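Local coordinates for alternansucrase (Leuconostoc mesenteroides, PDB 6HVG), which belongs to glycoside hydrolase family 70, whose members carry a TIM-barrel-type domain, and also has choline-binding-type repeats, at residues G833-Y836 and M837-G840; N1064-I1067 and A1068-N1072; S809-A812 and M813-N817. All blocks are in the same frame, centred on the assembly; numbering follows the deposited sequence.

Contact 1 (G833-Y836 and M837-G840)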
# COMPACT_ATOMS: atom_id res chain seq x y z
N GLY A 833 19.94 7.62 7.25
CA GLY A 833 19.55 9.02 7.12
C GLY A 833 20.72 9.98 7.12
O GLY A 833 21.88 9.58 7.22
N GLY A 834 20.41 11.27 7.03
CA GLY A 834 21.42 12.29 7.05
C GLY A 834 22.26 12.20 5.80
O GLY A 834 21.78 11.84 4.73
N GLN A 835 23.53 12.52 5.95
CA GLN A 835 24.45 12.70 4.84
C GLN A 835 25.07 11.39 4.40
O GLN A 835 25.16 10.44 5.18
CB GLN A 835 25.52 13.69 5.27
CG GLN A 835 24.97 15.08 5.50
CD GLN A 835 24.57 15.77 4.22
OE1 GLN A 835 23.50 16.34 4.12
NE2 GLN A 835 25.46 15.72 3.23
N TYR A 836 25.50 11.32 3.14
CA TYR A 836 26.03 10.07 2.58
C TYR A 836 27.32 9.71 3.25
O TYR A 836 28.25 10.51 3.27
CB TYR A 836 26.24 10.19 1.06
CG TYR A 836 26.58 8.87 0.38
CD1 TYR A 836 25.67 7.83 0.35
CD2 TYR A 836 27.81 8.67 -0.22
CE1 TYR A 836 25.98 6.64 -0.26
CE2 TYR A 836 28.12 7.48 -0.85
CZ TYR A 836 27.20 6.47 -0.86
OH TYR A 836 27.51 5.28 -1.47
N MET A 837 27.37 8.50 3.81
CA MET A 837 28.54 8.00 4.52
C MET A 837 28.93 8.87 5.71
O MET A 837 30.11 8.95 6.06
CB MET A 837 29.71 7.85 3.54
CG MET A 837 29.99 6.41 3.17
SD MET A 837 31.06 6.24 1.72
CE MET A 837 29.94 5.14 0.85
N GLU A 838 27.95 9.52 6.33
CA GLU A 838 28.23 10.44 7.43
C GLU A 838 28.78 9.73 8.65
O GLU A 838 29.66 10.26 9.35
CB GLU A 838 26.98 11.23 7.85
CG GLU A 838 27.27 12.28 8.92
CD GLU A 838 26.19 13.32 9.05
OE1 GLU A 838 25.03 12.94 9.35
OE2 GLU A 838 26.50 14.52 8.86
N LYS A 839 28.22 8.56 8.93
CA LYS A 839 28.58 7.81 10.10
C LYS A 839 28.36 6.33 9.86
O LYS A 839 27.29 5.94 9.44
CB LYS A 839 27.75 8.28 11.30
CG LYS A 839 28.27 7.76 12.64
CD LYS A 839 27.30 8.04 13.78
CE LYS A 839 27.75 7.33 15.05
NZ LYS A 839 26.69 7.40 16.10
N GLY A 840 29.37 5.51 10.14
CA GLY A 840 29.24 4.06 10.04
C GLY A 840 28.26 3.54 11.06
O GLY A 840 27.96 4.21 12.04
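A type II beta turn runs from Gln835 to Glu838, with Tyr836 and Met837 at its two corners. The turn is closed by one backbone hydrogen bond, from Glu838 N to Gln835 O at 3.2 Å. The bond is bent, with an N-H...O angle of 143°. The donor sits above the carbonyl plane. Met837 takes the positive phi (60°) that the second corner of a type II turn requires.

Tyr836 and Met837 lie side by side and point the same way. The chain of Met837 bends at its last torsion, which brings its methyl group back to the phenol end of the ring. Met837 CE is 3.4 Å from Tyr836 CE2 and also close to CZ and OH. The sulfur makes a Met-aromatic contact: Met837 SD is 4.8 Å from the centroid of the Tyr836 ring, oblique to it. At the base of the turn, the carboxylate of Glu838 reaches back beside the aliphatic part of Gln835. Glu838 OE2 is 3.7 Å from Gln835 CG. The Glu838 carboxylate and the Gln835 amide planes are 60° apart.

The turn belongs to the loop between helix 826-829 and helix 844-857. The ring of Tyr826 meets that of Tyr836, their planes nearly parallel, and the OH of Tyr826 is hydrogen-bonded to Met837 N. The hydroxyl of Tyr836 is hydrogen-bonded to Gly1048 O, just past strand 1045-1047 of the parallel sheet. Helix 1063-1075 packs against both corners, with Phe1074 on Met837.

Contact 2 (N1064-I1067 and A1068-N1072)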
# COMPACT_ATOMS: atom_id res chain seq x y z
N ASN A 1064 27.64 11.22 -5.04
CA ASN A 1064 28.52 10.83 -6.14
C ASN A 1064 29.92 11.47 -6.08
O ASN A 1064 30.89 10.91 -6.61
CB ASN A 1064 27.84 11.13 -7.49
CG ASN A 1064 26.63 10.25 -7.75
OD1 ASN A 1064 26.40 9.24 -7.07
ND2 ASN A 1064 25.84 10.63 -8.75
N VAL A 1065 30.02 12.63 -5.44
CA VAL A 1065 31.32 13.23 -5.14
C VAL A 1065 32.03 12.34 -4.13
O VAL A 1065 33.16 11.92 -4.34
CB VAL A 1065 31.17 14.67 -4.60
CG1 VAL A 1065 32.51 15.18 -4.06
CG2 VAL A 1065 30.63 15.60 -5.68
N VAL A 1066 31.33 12.02 -3.05
CA VAL A 1066 31.86 11.12 -2.02
C VAL A 1066 32.27 9.76 -2.59
O VAL A 1066 33.32 9.25 -2.26
CB VAL A 1066 30.88 10.95 -0.83
CG1 VAL A 1066 31.36 9.89 0.14
CG2 VAL A 1066 30.72 12.27 -0.10
N ILE A 1067 31.46 9.17 -3.47
CA ILE A 1067 31.78 7.87 -4.07
C ILE A 1067 33.12 7.94 -4.80
O ILE A 1067 33.93 7.02 -4.69
CB ILE A 1067 30.65 7.34 -4.99
CG1 ILE A 1067 29.42 6.95 -4.17
CG2 ILE A 1067 31.09 6.11 -5.78
CD1 ILE A 1067 28.14 6.83 -4.98
N ALA A 1068 33.38 9.05 -5.51
CA ALA A 1068 34.64 9.23 -6.21
C ALA A 1068 35.85 9.27 -5.26
O ALA A 1068 36.83 8.56 -5.49
CB ALA A 1068 34.60 10.48 -7.06
N THR A 1069 35.78 10.05 -4.19
CA THR A 1069 36.89 10.09 -3.23
C THR A 1069 37.08 8.73 -2.54
O THR A 1069 38.21 8.34 -2.27
CB THR A 1069 36.75 11.22 -2.17
OG1 THR A 1069 35.69 10.92 -1.27
CG2 THR A 1069 36.48 12.59 -2.83
N LYS A 1070 36.00 7.99 -2.31
CA LYS A 1070 36.03 6.73 -1.53
C LYS A 1070 36.06 5.40 -2.34
O LYS A 1070 35.99 4.32 -1.75
CB LYS A 1070 34.81 6.69 -0.58
CG LYS A 1070 35.10 7.04 0.86
CD LYS A 1070 35.25 8.53 1.12
CE LYS A 1070 35.36 8.79 2.62
NZ LYS A 1070 36.50 8.05 3.28
N ALA A 1071 36.18 5.47 -3.66
CA ALA A 1071 36.18 4.26 -4.49
C ALA A 1071 37.14 3.18 -3.98
O ALA A 1071 36.76 2.03 -3.87
CB ALA A 1071 36.51 4.62 -5.93
N ASN A 1072 38.38 3.56 -3.71
CA ASN A 1072 39.38 2.73 -3.00
C ASN A 1072 38.80 1.80 -1.94
O ASN A 1072 39.02 0.59 -2.00
CB ASN A 1072 40.50 3.62 -2.36
CG ASN A 1072 39.97 4.96 -1.76
OD1 ASN A 1072 39.43 5.01 -0.63
ND2 ASN A 1072 40.15 6.05 -2.51
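The backbone from Asn1064 to Lys1070 follows helical i to i+4 bonding, with Ala1068, Thr1069 and Lys1070 N bonded to the carbonyls of Asn1064, Val1065 and Val1066. This is part of helix 1063-1075, the crossover helix of a beta-alpha-beta unit between parallel strands 1045-1047 and 1081-1083. The bond from Thr1069 N to Val1065 O measures 3.2 Å. The one from Lys1070 N to Val1066 O is shorter, at 3.0 Å. The bond from Ala1068 N to Asn1064 O is longer, at 3.3 Å.

Val1066 O is gripped twice, by the backbone N of Lys1070 and by a threonine hydroxyl. Thr1069 OG1 donates to Val1066 O at 3.1 Å. The first torsion of Thr1069 (70°) places OG1 between its own N and carbonyl carbon, where it can turn back to the previous turn of the helix. The methyl Thr1069 CG2 comes near Val1065 O. Lys1070 bends at its second torsion, and its CD comes within 4.2 Å of Val1066 CG1. This leaves a loose apolar touch alongside the helix.

Asn1064, Val1065 and Ala1068 meet helix 1135-1147, and the amide nitrogen of Asn1064 is hydrogen-bonded to Gln1087. Ile1067 meets Tyr836 and Leu1084. Thr1069, Lys1070 and Asn1072 are exposed. Among these three, the amide of Asn1072 turns back along the helix: Asn1072 ND2 donates to Thr1069 O at 3.0 Å, with that oxygen 25° out of the amide plane.

Contact 3 (S809-A812 and M813-N817)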
# COMPACT_ATOMS: atom_id res chain seq x y z
N SER A 809 25.23 -11.86 11.86
CA SER A 809 25.14 -13.30 11.67
C SER A 809 24.57 -13.60 10.30
O SER A 809 25.00 -14.54 9.62
CB SER A 809 24.29 -13.94 12.78
OG SER A 809 24.58 -13.35 14.05
N ALA A 810 23.58 -12.82 9.90
CA ALA A 810 22.98 -12.95 8.57
C ALA A 810 24.01 -12.70 7.46
O ALA A 810 24.06 -13.45 6.51
CB ALA A 810 21.81 -11.98 8.44
N TYR A 811 24.82 -11.65 7.60
CA TYR A 811 25.90 -11.38 6.65
C TYR A 811 26.98 -12.47 6.67
O TYR A 811 27.53 -12.81 5.63
CB TYR A 811 26.50 -9.98 6.85
CG TYR A 811 25.72 -8.92 6.09
CD1 TYR A 811 26.02 -8.62 4.78
CD2 TYR A 811 24.67 -8.23 6.68
CE1 TYR A 811 25.31 -7.66 4.07
CE2 TYR A 811 23.95 -7.27 5.99
CZ TYR A 811 24.27 -6.99 4.68
OH TYR A 811 23.56 -6.05 3.98
N ALA A 812 27.27 -13.05 7.82
CA ALA A 812 28.23 -14.15 7.89
C ALA A 812 27.80 -15.27 6.96
O ALA A 812 28.63 -15.84 6.25
CB ALA A 812 28.38 -14.67 9.31
N MET A 813 26.52 -15.58 6.96
CA MET A 813 25.98 -16.61 6.07
C MET A 813 25.92 -16.13 4.62
O MET A 813 26.36 -16.83 3.71
CB MET A 813 24.60 -17.05 6.53
CG MET A 813 24.62 -17.73 7.90
SD MET A 813 23.01 -18.27 8.47
CE MET A 813 22.51 -19.38 7.14
N LEU A 814 25.39 -14.92 4.41
CA LEU A 814 25.28 -14.36 3.07
C LEU A 814 26.60 -14.39 2.34
O LEU A 814 26.67 -14.75 1.16
CB LEU A 814 24.79 -12.92 3.12
CG LEU A 814 24.48 -12.31 1.75
CD1 LEU A 814 23.20 -12.90 1.19
CD2 LEU A 814 24.37 -10.80 1.86
N LEU A 815 27.66 -14.03 3.06
CA LEU A 815 28.97 -13.80 2.47
C LEU A 815 29.84 -15.04 2.33
O LEU A 815 30.89 -14.97 1.71
CB LEU A 815 29.73 -12.73 3.27
CG LEU A 815 29.07 -11.34 3.26
CD1 LEU A 815 29.77 -10.42 4.23
CD2 LEU A 815 29.05 -10.71 1.88
N THR A 816 29.41 -16.17 2.90
CA THR A 816 30.11 -17.46 2.75
C THR A 816 29.35 -18.48 1.89
O THR A 816 29.88 -19.54 1.58
CB THR A 816 30.38 -18.11 4.13
OG1 THR A 816 29.16 -18.26 4.87
CG2 THR A 816 31.34 -17.26 4.92
N ASN A 817 28.11 -18.18 1.50
CA ASN A 817 27.34 -19.11 0.66
C ASN A 817 27.91 -19.28 -0.75
O ASN A 817 28.20 -18.29 -1.46
CB ASN A 817 25.87 -18.64 0.54
CG ASN A 817 24.98 -19.15 1.67
OD1 ASN A 817 25.35 -20.02 2.44
ND2 ASN A 817 23.77 -18.59 1.77
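In Leu814, CG is anti to the backbone N (chi1 -173°), which carries the leucine along the flank of the Tyr811 side chain (chi1 -86°). The two side chains lie side by side and point the same way. Leu814 CD2 is 4.0 Å from Tyr811 CE1 and just as near CD1, oblique to the ring. Leu815 crosses the tyrosine and brings its CD1 to the edge of the ring, 4.2 Å from Tyr811 CD1. Both methyl groups come near Tyr811 CD1, from different directions.

The backbone beneath is helical. Leu814 N bonds to Ala810 O at 2.9 Å, nearly straight at 166°, and Leu815 N bonds to Tyr811 O at 2.8 Å. Ala812 O receives a side-chain bond: Thr816 OG1 donates to it at 2.8 Å, in the carbonyl plane and on a lone pair.

All the touching residues are buried. The hydroxyl of Tyr811 is held by Asp828 and by the backbone N of Tyr825. Leu815 packs on helix 844-857 and on Pro822 of strand 821-825, while Thr816 lies on strand 910-915. The contact lies at the C-terminal part of helix 807-814 and the turn that follows. The helix leads into strand 821-825 of the eight-stranded parallel sheet, in keeping with a TIM-barrel-type domain.

Contacts 1 and 2 touch, although more than two hundred residues separate them in sequence. Tyr836 CE2 of contact 1 is 3.6 Å from Ile1067 CG1 of contact 2, and the Met837 sulfur lies near Val1066 and Lys1070. Contact 3 stands apart, its nearest atoms about 13 Å from contact 1 and about 16 Å from contact 2. It is wholly buried; the other two are partly buried. Contact 1 is a loop turn closed by one backbone bond, with a sulfur-aromatic pair at its corners. Contacts 2 and 3 are helical, and each adds a threonine-to-carbonyl bond: on an exposed side in contact 2, inside the core in contact 3.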